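Local coordinates for protein alpha-L-rhamnosidase (Streptomyces avermitilis, PDB 3W5M) that hydrolyses terminal non-reducing alpha-L-rhamnose residues from citrus flavonoids and plant arabinogalactan-proteins, and binds L-rhamnose through a separate calcium-dependent carbohydrate-binding module, at residues V11-R16 with S657-T662; R353-T358 with A474-P479; Y375-W380 with V429-L434; V480-E485 with R590-S595. One frame throughout, in Å; residues are numbered along the deposited sequence.

Contact 1 of 4, residues V11-R16 with S657-T662; sequences VEYVQR and SARFLT
Tyr-13 and Val-14 meet the helix through matching first torsions: Tyr-13 CG (chi1 -68°) and Val-14 CG1 (chi1 -51°) both point back from their own carbonyl carbons, on the side of the backbone N, which sends ring and methyl toward Ala-658 and Arg-659. The ring of Tyr-13 takes the methyl of Ala-658 on one face. Ala-658 CB lies 3.5 Å from the Tyr-13 ring centroid and 24° off the normal, a CH-pi contact displaced toward the hydroxyl end, with CB to CZ of Tyr-13 at 3.2 Å, a tight fit. Arg-659 runs antiparallel alongside the tyrosine, its CG 4.0 Å from Tyr-13 CB. A bend at chi3 then turns its guanidinium across Val-14, whose CG1 covers one face at 3.5 Å from Arg-659 CZ. No hydrogen bond joins the segments; the polar ends look elsewhere, Tyr-13 OH to Asp-712, Arg-659 NH2 to Glu-656 and Ser-595. Residues 11-14 form a type I' turn between strands 10-11 and 26-32 of the N-terminal immunoglobulin-like domain, and this turn rests on the first turn of helix 658-671 in the glycosidase domain, where Ala-658 also touches Tyr-710 of helix 698-710.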
loop_
_atom_site.group_PDB
_atom_site.type_symbol
_atom_site.label_atom_id
_atom_site.label_comp_id
_atom_site.label_asym_id
_atom_site.label_seq_id
_atom_site.Cartn_x
_atom_site.Cartn_y
_atom_site.Cartn_z
ATOM N N VAL A 11 -21.961 -9.617 3.855
ATOM C CA VAL A 11 -22.512 -8.336 3.442
ATOM C C VAL A 11 -21.316 -7.514 2.959
ATOM O O VAL A 11 -20.341 -7.330 3.683
ATOM C CB VAL A 11 -23.232 -7.632 4.605
ATOM C CG1 VAL A 11 -23.799 -6.291 4.141
ATOM C CG2 VAL A 11 -24.379 -8.502 5.150
ATOM N N GLU A 12 -21.373 -7.033 1.724
ATOM C CA GLU A 12 -20.235 -6.303 1.174
ATOM C C GLU A 12 -18.900 -7.037 1.399
ATOM O O GLU A 12 -17.921 -6.421 1.847
ATOM C CB GLU A 12 -20.190 -4.857 1.705
ATOM C CG GLU A 12 -21.390 -3.997 1.317
ATOM C CD GLU A 12 -21.386 -3.636 -0.172
ATOM O OE1 GLU A 12 -20.284 -3.426 -0.753
ATOM O OE2 GLU A 12 -22.483 -3.550 -0.774
ATOM N N TYR A 13 -18.883 -8.330 1.050
ATOM C CA TYR A 13 -17.693 -9.189 1.055
ATOM C C TYR A 13 -17.244 -9.627 2.435
ATOM O O TYR A 13 -16.245 -10.322 2.550
ATOM C CB TYR A 13 -16.499 -8.500 0.352
ATOM C CG TYR A 13 -16.711 -8.341 -1.136
ATOM C CD1 TYR A 13 -16.417 -9.372 -1.996
ATOM C CD2 TYR A 13 -17.191 -7.144 -1.674
ATOM C CE1 TYR A 13 -16.593 -9.239 -3.369
ATOM C CE2 TYR A 13 -17.378 -6.993 -3.054
ATOM C CZ TYR A 13 -17.086 -8.052 -3.892
ATOM O OH TYR A 13 -17.220 -7.948 -5.276
ATOM N N VAL A 14 -17.928 -9.213 3.485
ATOM C CA VAL A 14 -17.406 -9.579 4.822
ATOM C C VAL A 14 -18.514 -10.125 5.741
ATOM O O VAL A 14 -19.681 -9.819 5.558
ATOM C CB VAL A 14 -16.611 -8.440 5.524
ATOM C CG1 VAL A 14 -15.515 -7.829 4.636
ATOM C CG2 VAL A 14 -17.519 -7.374 6.058
ATOM N N GLN A 15 -18.124 -10.886 6.764
ATOM C CA GLN A 15 -19.063 -11.335 7.760
ATOM C C GLN A 15 -19.188 -10.258 8.836
ATOM O O GLN A 15 -18.187 -9.789 9.378
ATOM C CB GLN A 15 -18.573 -12.656 8.376
ATOM C CG GLN A 15 -18.454 -13.795 7.375
ATOM C CD GLN A 15 -18.827 -15.126 7.996
ATOM O OE1 GLN A 15 -18.189 -15.594 8.941
ATOM N NE2 GLN A 15 -19.896 -15.718 7.498
ATOM N N ARG A 16 -20.413 -9.833 9.113
ATOM C CA ARG A 16 -20.668 -8.875 10.216
ATOM C C ARG A 16 -19.892 -7.543 10.159
ATOM O O ARG A 16 -19.207 -7.166 11.120
ATOM C CB ARG A 16 -20.475 -9.577 11.581
ATOM C CG ARG A 16 -21.331 -10.820 11.758
ATOM C CD ARG A 16 -21.023 -11.531 13.079
ATOM N NE ARG A 16 -19.649 -12.025 13.051
ATOM C CZ ARG A 16 -19.263 -13.200 12.547
ATOM N NH1 ARG A 16 -20.131 -14.076 12.038
ATOM N NH2 ARG A 16 -17.980 -13.488 12.538
ATOM N N SER A 657 -9.666 -9.250 -3.214
ATOM C CA SER A 657 -9.146 -7.952 -3.624
ATOM C C SER A 657 -10.263 -6.987 -4.006
ATOM O O SER A 657 -9.989 -5.841 -4.369
ATOM C CB SER A 657 -8.154 -8.119 -4.805
ATOM O OG SER A 657 -7.017 -8.876 -4.386
ATOM N N ALA A 658 -11.527 -7.413 -3.848
ATOM C CA ALA A 658 -12.652 -6.559 -4.241
ATOM C C ALA A 658 -12.763 -5.277 -3.432
ATOM O O ALA A 658 -12.856 -4.199 -3.993
ATOM C CB ALA A 658 -13.959 -7.332 -4.187
ATOM N N ARG A 659 -12.786 -5.367 -2.102
ATOM C CA ARG A 659 -12.916 -4.146 -1.335
ATOM C C ARG A 659 -11.676 -3.252 -1.565
ATOM O O ARG A 659 -11.800 -2.021 -1.669
ATOM C CB ARG A 659 -13.039 -4.468 0.155
ATOM C CG ARG A 659 -14.359 -5.150 0.562
ATOM C CD ARG A 659 -14.303 -5.480 2.064
ATOM N NE ARG A 659 -13.286 -6.510 2.292
ATOM C CZ ARG A 659 -12.525 -6.597 3.395
ATOM N NH1 ARG A 659 -12.659 -5.734 4.390
ATOM N NH2 ARG A 659 -11.606 -7.560 3.479
ATOM N N PHE A 660 -10.488 -3.872 -1.635
ATOM C CA PHE A 660 -9.233 -3.107 -1.719
ATOM C C PHE A 660 -9.164 -2.332 -3.035
ATOM O O PHE A 660 -8.888 -1.135 -3.037
ATOM C CB PHE A 660 -8.002 -4.026 -1.598
ATOM C CG PHE A 660 -6.705 -3.280 -1.327
ATOM C CD1 PHE A 660 -6.453 -2.693 -0.062
ATOM C CD2 PHE A 660 -5.741 -3.165 -2.320
ATOM C CE1 PHE A 660 -5.257 -2.014 0.187
ATOM C CE2 PHE A 660 -4.545 -2.486 -2.085
ATOM C CZ PHE A 660 -4.303 -1.914 -0.823
ATOM N N LEU A 661 -9.428 -3.020 -4.138
ATOM C CA LEU A 661 -9.358 -2.352 -5.448
ATOM C C LEU A 661 -10.579 -1.500 -5.767
ATOM O O LEU A 661 -10.446 -0.518 -6.475
ATOM C CB LEU A 661 -9.010 -3.340 -6.582
ATOM C CG LEU A 661 -7.660 -3.995 -6.286
ATOM C CD1 LEU A 661 -7.468 -5.094 -7.318
ATOM C CD2 LEU A 661 -6.497 -2.995 -6.281
ATOM N N THR A 662 -11.749 -1.851 -5.230
ATOM C CA THR A 662 -12.911 -0.927 -5.242
ATOM C C THR A 662 -12.550 0.417 -4.642
ATOM O O THR A 662 -12.808 1.460 -5.235
ATOM C CB THR A 662 -14.165 -1.523 -4.542
ATOM O OG1 THR A 662 -14.550 -2.721 -5.217
ATOM C CG2 THR A 662 -15.347 -0.537 -4.564
#

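Contact 2 of 4, residues R353-T358 with A474-P479; sequences RVQYQT and AQVDGP
Tyr-356 and Ala-474 pair as a parallel beta bridge where outermost strand 471-474 ends beside strand 353-360, and Gln-475 N donates to Tyr-356 O at 3.0 Å, in the carbonyl plane. The Tyr-356 ring extends over the same bridge: chi1 of 74° tucks CG into the gap between the two main-chain arms, which brings one ring face against Ala-474, whose CA is 3.8 Å from the Tyr-356 centroid in a CH-pi contact. The ring hydroxyl is held by Asp-21 and Leu-112 N. Beyond the bridge the chain leaves the mixed sheet of the rhamnosidase N-terminal domain, and three glutamines and an aspartate secure the departing loop before strand 480-493 begins. The extended side chain of Gln-355 uses both ends of its amide. Gln-355 OE1 accepts from Val-476 N at 2.9 Å, the donor standing 45° out of the carbonyl plane, while Gln-355 NE2 gives to Asp-477 OD1 at 3.0 Å on the syn side of the carboxylate. Asp-477 OD1 also takes Gln-475 NE2 at 3.1 Å, from the other face and 55° above the plane, so two amides clamp one buried acceptor. Gln-475 OE1 in turn accepts from Gln-357 NE2 at 3.0 Å, the two amide planes being nearly perpendicular; Gln-357 OE1 bonds to Tyr-329.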
loop_
_atom_site.group_PDB
_atom_site.type_symbol
_atom_site.label_atom_id
_atom_site.label_comp_id
_atom_site.label_asym_id
_atom_site.label_seq_id
_atom_site.Cartn_x
_atom_site.Cartn_y
_atom_site.Cartn_z
ATOM N N ARG A 353 -11.744 13.292 0.219
ATOM C CA ARG A 353 -12.372 12.367 1.165
ATOM C C ARG A 353 -11.350 11.905 2.206
ATOM O O ARG A 353 -10.124 11.862 1.944
ATOM C CB ARG A 353 -12.994 11.161 0.446
ATOM C CG ARG A 353 -11.971 10.172 -0.113
ATOM C CD ARG A 353 -12.590 9.060 -0.955
ATOM N NE ARG A 353 -13.138 9.624 -2.197
ATOM C CZ ARG A 353 -14.438 9.682 -2.478
ATOM N NH1 ARG A 353 -15.342 9.172 -1.626
ATOM N NH2 ARG A 353 -14.841 10.250 -3.615
ATOM N N VAL A 354 -11.858 11.623 3.398
ATOM C CA VAL A 354 -11.071 10.922 4.405
ATOM C C VAL A 354 -11.937 9.749 4.883
ATOM O O VAL A 354 -13.156 9.857 4.955
ATOM C CB VAL A 354 -10.613 11.851 5.550
ATOM C CG1 VAL A 354 -11.775 12.315 6.414
ATOM C CG2 VAL A 354 -9.500 11.183 6.393
ATOM N N GLN A 355 -11.309 8.629 5.218
ATOM C CA GLN A 355 -12.067 7.443 5.630
ATOM C C GLN A 355 -12.078 7.382 7.162
ATOM O O GLN A 355 -11.077 7.698 7.775
ATOM C CB GLN A 355 -11.443 6.178 5.029
ATOM C CG GLN A 355 -11.533 6.172 3.514
ATOM C CD GLN A 355 -11.402 4.794 2.890
ATOM O OE1 GLN A 355 -12.385 4.219 2.358
ATOM N NE2 GLN A 355 -10.215 4.263 2.949
ATOM N N TYR A 356 -13.208 7.025 7.763
ATOM C CA TYR A 356 -13.276 6.865 9.247
ATOM C C TYR A 356 -13.481 5.394 9.623
ATOM O O TYR A 356 -13.930 4.551 8.804
ATOM C CB TYR A 356 -14.375 7.755 9.880
ATOM C CG TYR A 356 -15.790 7.267 9.648
ATOM C CD1 TYR A 356 -16.366 6.282 10.474
ATOM C CD2 TYR A 356 -16.559 7.784 8.595
ATOM C CE1 TYR A 356 -17.662 5.825 10.260
ATOM C CE2 TYR A 356 -17.872 7.354 8.390
ATOM C CZ TYR A 356 -18.415 6.379 9.215
ATOM O OH TYR A 356 -19.689 5.901 9.011
ATOM N N GLN A 357 -13.116 5.085 10.865
ATOM C CA GLN A 357 -13.177 3.719 11.409
ATOM C C GLN A 357 -14.211 3.682 12.519
ATOM O O GLN A 357 -14.459 4.694 13.175
ATOM C CB GLN A 357 -11.806 3.258 11.966
ATOM C CG GLN A 357 -10.650 3.196 10.947
ATOM C CD GLN A 357 -10.295 4.531 10.333
ATOM O OE1 GLN A 357 -9.932 5.481 11.045
ATOM N NE2 GLN A 357 -10.451 4.638 8.996
ATOM N N THR A 358 -14.812 2.510 12.707
ATOM C CA THR A 358 -15.825 2.289 13.745
ATOM C C THR A 358 -15.348 1.144 14.645
ATOM O O THR A 358 -14.971 0.077 14.141
ATOM C CB THR A 358 -17.174 1.886 13.127
ATOM O OG1 THR A 358 -17.621 2.914 12.229
ATOM C CG2 THR A 358 -18.243 1.708 14.220
ATOM N N ALA A 474 -17.151 5.943 5.592
ATOM C CA ALA A 474 -16.732 4.729 6.333
ATOM C C ALA A 474 -15.704 4.007 5.475
ATOM O O ALA A 474 -15.877 3.922 4.237
ATOM C CB ALA A 474 -17.916 3.802 6.600
ATOM N N GLN A 475 -14.629 3.529 6.099
ATOM C CA GLN A 475 -13.536 2.919 5.335
ATOM C C GLN A 475 -14.051 1.765 4.476
ATOM O O GLN A 475 -14.744 0.865 4.962
ATOM C CB GLN A 475 -12.426 2.431 6.274
ATOM C CG GLN A 475 -11.267 1.808 5.519
ATOM C CD GLN A 475 -9.992 1.782 6.318
ATOM O OE1 GLN A 475 -9.999 1.997 7.548
ATOM N NE2 GLN A 475 -8.872 1.533 5.630
ATOM N N VAL A 476 -13.704 1.798 3.191
ATOM C CA VAL A 476 -14.180 0.803 2.249
ATOM C C VAL A 476 -13.280 -0.446 2.219
ATOM O O VAL A 476 -13.781 -1.579 2.213
ATOM C CB VAL A 476 -14.259 1.409 0.824
ATOM C CG1 VAL A 476 -14.586 0.308 -0.196
ATOM C CG2 VAL A 476 -15.262 2.569 0.812
ATOM N N ASP A 477 -11.968 -0.253 2.133
ATOM C CA ASP A 477 -11.033 -1.386 2.130
ATOM C C ASP A 477 -10.872 -1.956 3.552
ATOM O O ASP A 477 -11.278 -1.308 4.519
ATOM C CB ASP A 477 -9.670 -0.941 1.554
ATOM C CG ASP A 477 -9.086 0.332 2.236
ATOM O OD1 ASP A 477 -9.796 1.290 2.697
ATOM O OD2 ASP A 477 -7.841 0.392 2.269
ATOM N N GLY A 478 -10.316 -3.172 3.670
ATOM C CA GLY A 478 -9.922 -3.709 4.992
ATOM C C GLY A 478 -8.806 -2.897 5.584
ATOM O O GLY A 478 -7.788 -2.705 4.945
ATOM N N PRO A 479 -8.984 -2.423 6.826
ATOM C CA PRO A 479 -7.950 -1.723 7.550
ATOM C C PRO A 479 -6.662 -2.540 7.576
ATOM O O PRO A 479 -6.697 -3.772 7.550
ATOM C CB PRO A 479 -8.535 -1.645 8.957
ATOM C CG PRO A 479 -10.017 -1.545 8.727
ATOM C CD PRO A 479 -10.230 -2.542 7.617
#

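Contact 3 of 4, residues Y375-W380 with V429-L434; sequences YVAPGW and VSADLL
Leu-433 CD1 stands almost exactly over the five-membered ring of Trp-380, 3.4 Å from its centroid and 7° off the normal, a CH-pi contact centred on the ring. The contact joins two beta sheets: strand 368-377 of an antiparallel sheet runs out at Ala-377 and passes by way of Pro-378 and Gly-379 into the short helix that holds Trp-380, and strand 428-432, outermost in a different, mixed sheet, ends alongside it in an Asx turn. The leucine reaches the indole because chi1 of -67° swings its CG to the backbone N side, and the two side chains meet roughly perpendicular to each other. Leu-433 CD1 also rests on the backbone, 3.7 Å from Gly-379 C. Behind it the contact thins to Ala-377 CB against Ala-431 CB at 4.4 Å and to Pro-378 CD against Ala-431 O at 3.5 Å.

No direct hydrogen bond links the segments; two waters span the gap instead. One accepts from Gly-379 N at 3.0 Å and gives a weak bond to Ala-431 O. The other accepts from Leu-433 N at 3.0 Å and lies 2.9 Å from Gly-379 O, so a water stands between each of the glycine's backbone polar atoms and the other segment. The tryptophan also stacks on Trp-347. At the strand end Asp-432 closes the Asx turn, its OD2 accepting from Leu-434 N at 3.0 Å from above the carboxylate plane.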
loop_
_atom_site.group_PDB
_atom_site.type_symbol
_atom_site.label_atom_id
_atom_site.label_comp_id
_atom_site.label_asym_id
_atom_site.label_seq_id
_atom_site.Cartn_x
_atom_site.Cartn_y
_atom_site.Cartn_z
ATOM N N TYR A 375 -2.634 8.888 20.037
ATOM C CA TYR A 375 -1.447 9.383 19.372
ATOM C C TYR A 375 -1.916 9.904 18.029
ATOM O O TYR A 375 -2.795 9.295 17.425
ATOM C CB TYR A 375 -0.466 8.264 19.079
ATOM C CG TYR A 375 0.318 7.843 20.302
ATOM C CD1 TYR A 375 1.312 8.676 20.821
ATOM C CD2 TYR A 375 0.094 6.614 20.903
ATOM C CE1 TYR A 375 2.037 8.309 21.950
ATOM C CE2 TYR A 375 0.822 6.229 22.040
ATOM C CZ TYR A 375 1.791 7.091 22.546
ATOM O OH TYR A 375 2.540 6.779 23.687
ATOM N N VAL A 376 -1.340 11.021 17.617
ATOM C CA VAL A 376 -1.654 11.641 16.309
ATOM C C VAL A 376 -0.357 11.958 15.558
ATOM O O VAL A 376 0.441 12.761 16.035
ATOM C CB VAL A 376 -2.459 12.945 16.491
ATOM C CG1 VAL A 376 -2.828 13.491 15.093
ATOM C CG2 VAL A 376 -3.677 12.681 17.337
ATOM N N ALA A 377 -0.154 11.353 14.373
ATOM C CA ALA A 377 1.128 11.450 13.641
ATOM C C ALA A 377 0.937 12.011 12.235
ATOM O O ALA A 377 -0.172 12.010 11.749
ATOM C CB ALA A 377 1.760 10.046 13.497
ATOM N N PRO A 378 2.027 12.433 11.568
ATOM C CA PRO A 378 1.922 13.021 10.195
ATOM C C PRO A 378 1.415 12.117 9.070
ATOM O O PRO A 378 0.630 12.596 8.242
ATOM C CB PRO A 378 3.362 13.483 9.898
ATOM C CG PRO A 378 4.008 13.603 11.261
ATOM C CD PRO A 378 3.416 12.492 12.066
ATOM N N GLY A 379 1.871 10.848 8.993
ATOM C CA GLY A 379 1.414 9.906 7.949
ATOM C C GLY A 379 1.607 10.434 6.534
ATOM O O GLY A 379 2.584 11.123 6.242
ATOM N N TRP A 380 0.657 10.121 5.659
ATOM C CA TRP A 380 0.697 10.585 4.279
ATOM C C TRP A 380 0.206 12.019 4.183
ATOM O O TRP A 380 0.573 12.753 3.257
ATOM C CB TRP A 380 -0.242 9.734 3.415
ATOM C CG TRP A 380 0.186 8.327 3.165
ATOM C CD1 TRP A 380 1.046 7.874 2.176
ATOM C CD2 TRP A 380 -0.255 7.181 3.865
ATOM N NE1 TRP A 380 1.149 6.508 2.248
ATOM C CE2 TRP A 380 0.365 6.056 3.271
ATOM C CE3 TRP A 380 -1.094 6.987 4.971
ATOM C CZ2 TRP A 380 0.171 4.746 3.744
ATOM C CZ3 TRP A 380 -1.319 5.676 5.421
ATOM C CH2 TRP A 380 -0.680 4.575 4.813
ATOM N N VAL A 429 9.186 10.930 19.291
ATOM C CA VAL A 429 9.874 12.162 18.927
ATOM C C VAL A 429 9.710 12.462 17.444
ATOM O O VAL A 429 9.514 13.616 17.030
ATOM C CB VAL A 429 11.378 12.021 19.284
ATOM C CG1 VAL A 429 12.161 13.247 18.873
ATOM C CG2 VAL A 429 11.518 11.770 20.793
ATOM N N SER A 430 9.756 11.419 16.635
ATOM C CA SER A 430 9.622 11.598 15.204
ATOM C C SER A 430 8.935 10.368 14.621
ATOM O O SER A 430 9.186 9.244 15.051
ATOM C CB SER A 430 11.009 11.774 14.602
ATOM O OG SER A 430 10.889 12.116 13.247
ATOM N N ALA A 431 8.041 10.558 13.655
ATOM C CA ALA A 431 7.365 9.404 13.066
ATOM C C ALA A 431 7.081 9.721 11.608
ATOM O O ALA A 431 6.263 10.605 11.311
ATOM C CB ALA A 431 6.077 9.115 13.794
ATOM N N ASP A 432 7.745 9.008 10.717
ATOM C CA ASP A 432 7.579 9.284 9.287
ATOM C C ASP A 432 7.493 7.971 8.557
ATOM O O ASP A 432 8.225 7.037 8.876
ATOM C CB ASP A 432 8.783 10.092 8.771
ATOM C CG ASP A 432 8.599 10.557 7.323
ATOM O OD1 ASP A 432 7.994 11.646 7.128
ATOM O OD2 ASP A 432 9.049 9.850 6.389
ATOM N N LEU A 433 6.641 7.892 7.532
ATOM C CA LEU A 433 6.462 6.592 6.879
ATOM C C LEU A 433 7.747 6.119 6.226
ATOM O O LEU A 433 8.060 4.920 6.242
ATOM C CB LEU A 433 5.330 6.653 5.847
ATOM C CG LEU A 433 3.951 6.872 6.468
ATOM C CD1 LEU A 433 2.948 7.212 5.363
ATOM C CD2 LEU A 433 3.484 5.658 7.278
ATOM N N LEU A 434 8.465 7.055 5.623
ATOM C CA LEU A 434 9.713 6.730 4.935
ATOM C C LEU A 434 10.974 6.753 5.819
ATOM O O LEU A 434 11.842 5.878 5.699
ATOM C CB LEU A 434 9.905 7.656 3.735
ATOM C CG LEU A 434 8.744 7.730 2.735
ATOM C CD1 LEU A 434 9.145 8.695 1.629
ATOM C CD2 LEU A 434 8.371 6.373 2.155
HETATM O O HOH W 1 3.885 9.030 10.287
HETATM O O HOH W 2 5.187 9.963 6.004
#

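Contact 4 of 4, residues V480-E485 with R590-S595; sequences VRIAKE and RVMHTS
Val-480 opens the ladder opposite Thr-594 in a non-hydrogen-bonded pair; its CG1 packs on Met-592 CB at 3.9 Å. Arg-481 makes the hydrogen-bonded pair with His-593, its N reaching His-593 O at 2.9 Å and its O receiving His-593 N at 3.2 Å. Its chain, extended from CG to NE, carries the guanidinium past Ser-595, whose OG lies over one face, 3.7 Å from Arg-481 NH1; the salt bridge of this arginine is with Asp-341. Ile-482 returns to the face of Val-480 and runs alongside Met-592, Ile-482 CG1 to Met-592 CG 3.8 Å, while Ile-482 CD1 touches Arg-590 NH1 at 3.6 Å. At Ala-483 the pairing slips. Ala-483 N bonds to Val-591 O at 2.8 Å, yet Val-591 N bonds to the carbonyl of the next residue, Lys-484 O, so two residues stand opposite one. Ala-483 CB meanwhile packs against the His-593 ring, which is held by a bond from ND1 to Thr-594 O. With Glu-485 facing Arg-590 the register resumes; the carboxylate of Glu-485 forms a salt bridge with Arg-512. A single extra residue between otherwise regular pairs is a beta bulge, set here in two neighbouring antiparallel strands, 480-493 and 587-594, of one mixed sheet, probably part of the beta-sandwich architecture of the enzyme.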
loop_
_atom_site.group_PDB
_atom_site.type_symbol
_atom_site.label_atom_id
_atom_site.label_comp_id
_atom_site.label_asym_id
_atom_site.label_seq_id
_atom_site.Cartn_x
_atom_site.Cartn_y
_atom_site.Cartn_z
ATOM N N VAL A 480 -5.530 -1.866 7.545
ATOM C CA VAL A 480 -4.250 -2.546 7.623
ATOM C C VAL A 480 -4.159 -3.149 9.033
ATOM O O VAL A 480 -4.445 -2.462 10.008
ATOM C CB VAL A 480 -3.105 -1.535 7.421
ATOM C CG1 VAL A 480 -1.745 -2.152 7.774
ATOM C CG2 VAL A 480 -3.092 -1.026 5.967
ATOM N N ARG A 481 -3.807 -4.434 9.115
ATOM C CA ARG A 481 -3.642 -5.076 10.438
ATOM C C ARG A 481 -2.448 -6.005 10.372
ATOM O O ARG A 481 -2.007 -6.355 9.290
ATOM C CB ARG A 481 -4.904 -5.874 10.861
ATOM C CG ARG A 481 -6.149 -4.996 11.015
ATOM C CD ARG A 481 -7.379 -5.841 11.299
ATOM N NE ARG A 481 -8.495 -4.926 11.389
ATOM C CZ ARG A 481 -9.749 -5.222 11.124
ATOM N NH1 ARG A 481 -10.097 -6.447 10.760
ATOM N NH2 ARG A 481 -10.650 -4.266 11.231
ATOM N N ILE A 482 -1.883 -6.358 11.535
ATOM C CA ILE A 482 -0.804 -7.368 11.578
ATOM C C ILE A 482 -1.426 -8.712 11.256
ATOM O O ILE A 482 -2.422 -9.118 11.884
ATOM C CB ILE A 482 -0.119 -7.385 12.968
ATOM C CG1 ILE A 482 0.553 -6.028 13.205
ATOM C CG2 ILE A 482 0.872 -8.563 13.108
ATOM C CD1 ILE A 482 0.978 -5.804 14.633
ATOM N N ALA A 483 -0.889 -9.391 10.246
ATOM C CA ALA A 483 -1.469 -10.658 9.810
ATOM C C ALA A 483 -0.648 -11.817 10.345
ATOM O O ALA A 483 -1.154 -12.933 10.465
ATOM C CB ALA A 483 -1.516 -10.712 8.294
ATOM N N LYS A 484 0.628 -11.565 10.616
ATOM C CA LYS A 484 1.539 -12.610 11.154
ATOM C C LYS A 484 2.850 -12.022 11.613
ATOM O O LYS A 484 3.189 -10.883 11.269
ATOM C CB LYS A 484 1.783 -13.766 10.179
ATOM C CG LYS A 484 2.280 -13.392 8.812
ATOM C CD LYS A 484 2.469 -14.658 7.978
ATOM C CE LYS A 484 3.823 -15.274 8.236
ATOM N NZ LYS A 484 3.706 -16.750 8.338
ATOM N N GLU A 485 3.557 -12.795 12.442
ATOM C CA GLU A 485 4.865 -12.401 12.941
ATOM C C GLU A 485 5.927 -13.324 12.330
ATOM O O GLU A 485 5.638 -14.498 12.085
ATOM C CB GLU A 485 4.882 -12.464 14.468
ATOM C CG GLU A 485 3.961 -11.430 15.105
ATOM C CD GLU A 485 4.096 -11.342 16.619
ATOM O OE1 GLU A 485 4.720 -12.244 17.245
ATOM O OE2 GLU A 485 3.575 -10.360 17.195
ATOM N N ARG A 590 6.672 -7.848 12.178
ATOM C CA ARG A 590 5.214 -7.862 12.264
ATOM C C ARG A 590 4.720 -7.495 10.877
ATOM O O ARG A 590 4.887 -6.366 10.447
ATOM C CB ARG A 590 4.712 -6.879 13.318
ATOM C CG ARG A 590 5.246 -7.225 14.712
ATOM C CD ARG A 590 4.824 -6.195 15.760
ATOM N NE ARG A 590 5.276 -4.868 15.374
ATOM C CZ ARG A 590 4.626 -3.720 15.601
ATOM N NH1 ARG A 590 3.456 -3.683 16.255
ATOM N NH2 ARG A 590 5.175 -2.580 15.169
ATOM N N VAL A 591 4.190 -8.483 10.176
ATOM C CA VAL A 591 3.761 -8.338 8.769
ATOM C C VAL A 591 2.393 -7.635 8.743
ATOM O O VAL A 591 1.432 -8.154 9.319
ATOM C CB VAL A 591 3.634 -9.726 8.127
ATOM C CG1 VAL A 591 3.113 -9.646 6.686
ATOM C CG2 VAL A 591 4.992 -10.440 8.156
ATOM N N MET A 592 2.322 -6.478 8.073
ATOM C CA MET A 592 1.114 -5.660 8.015
ATOM C C MET A 592 0.609 -5.494 6.603
ATOM O O MET A 592 1.400 -5.218 5.721
ATOM C CB MET A 592 1.420 -4.265 8.529
ATOM C CG MET A 592 1.693 -4.254 10.009
ATOM S SD MET A 592 2.228 -2.613 10.554
ATOM C CE MET A 592 2.821 -3.069 12.198
ATOM N N HIS A 593 -0.706 -5.636 6.418
ATOM C CA HIS A 593 -1.349 -5.370 5.108
ATOM C C HIS A 593 -2.842 -5.255 5.294
ATOM O O HIS A 593 -3.363 -5.416 6.409
ATOM C CB HIS A 593 -1.000 -6.454 4.044
ATOM C CG HIS A 593 -1.222 -7.868 4.484
ATOM N ND1 HIS A 593 -2.473 -8.450 4.543
ATOM C CD2 HIS A 593 -0.336 -8.847 4.807
ATOM C CE1 HIS A 593 -2.350 -9.712 4.929
ATOM N NE2 HIS A 593 -1.063 -9.978 5.084
ATOM N N THR A 594 -3.545 -4.921 4.212
ATOM C CA THR A 594 -4.997 -4.921 4.260
ATOM C C THR A 594 -5.596 -6.219 4.847
ATOM O O THR A 594 -5.123 -7.334 4.566
ATOM C CB THR A 594 -5.600 -4.590 2.881
ATOM O OG1 THR A 594 -7.021 -4.397 3.024
ATOM C CG2 THR A 594 -5.336 -5.676 1.880
ATOM N N SER A 595 -6.638 -6.072 5.671
ATOM C CA SER A 595 -7.249 -7.224 6.331
ATOM C C SER A 595 -8.199 -7.861 5.359
ATOM O O SER A 595 -9.401 -7.578 5.367
ATOM C CB SER A 595 -7.947 -6.814 7.645
ATOM O OG SER A 595 -8.716 -5.592 7.491
#

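In the fold
Contacts 1, 2 and 4 form one connected cluster, whereas contact 3 stands apart. The hub is the junction of segments 474-479 and 480-485, consecutive in the chain: Gly-478 O accepts Thr-594 OG1 at 2.7 Å and Pro-479 O accepts Ser-595 OG at 2.7 Å, joining contact 2 to contact 4. Arg-659 of contact 1 packs on Gly-478, and the 2.9 Å from Arg-659 NH2 to Ser-595 O brings in the glycosidase domain. Contact 3 reaches the same sheet as contact 4, with nearest atoms about 6 Å apart. It is also the one near the active site: the side chain of Leu-433 lies about 10 Å from that of rhamnose-binding Asp-635.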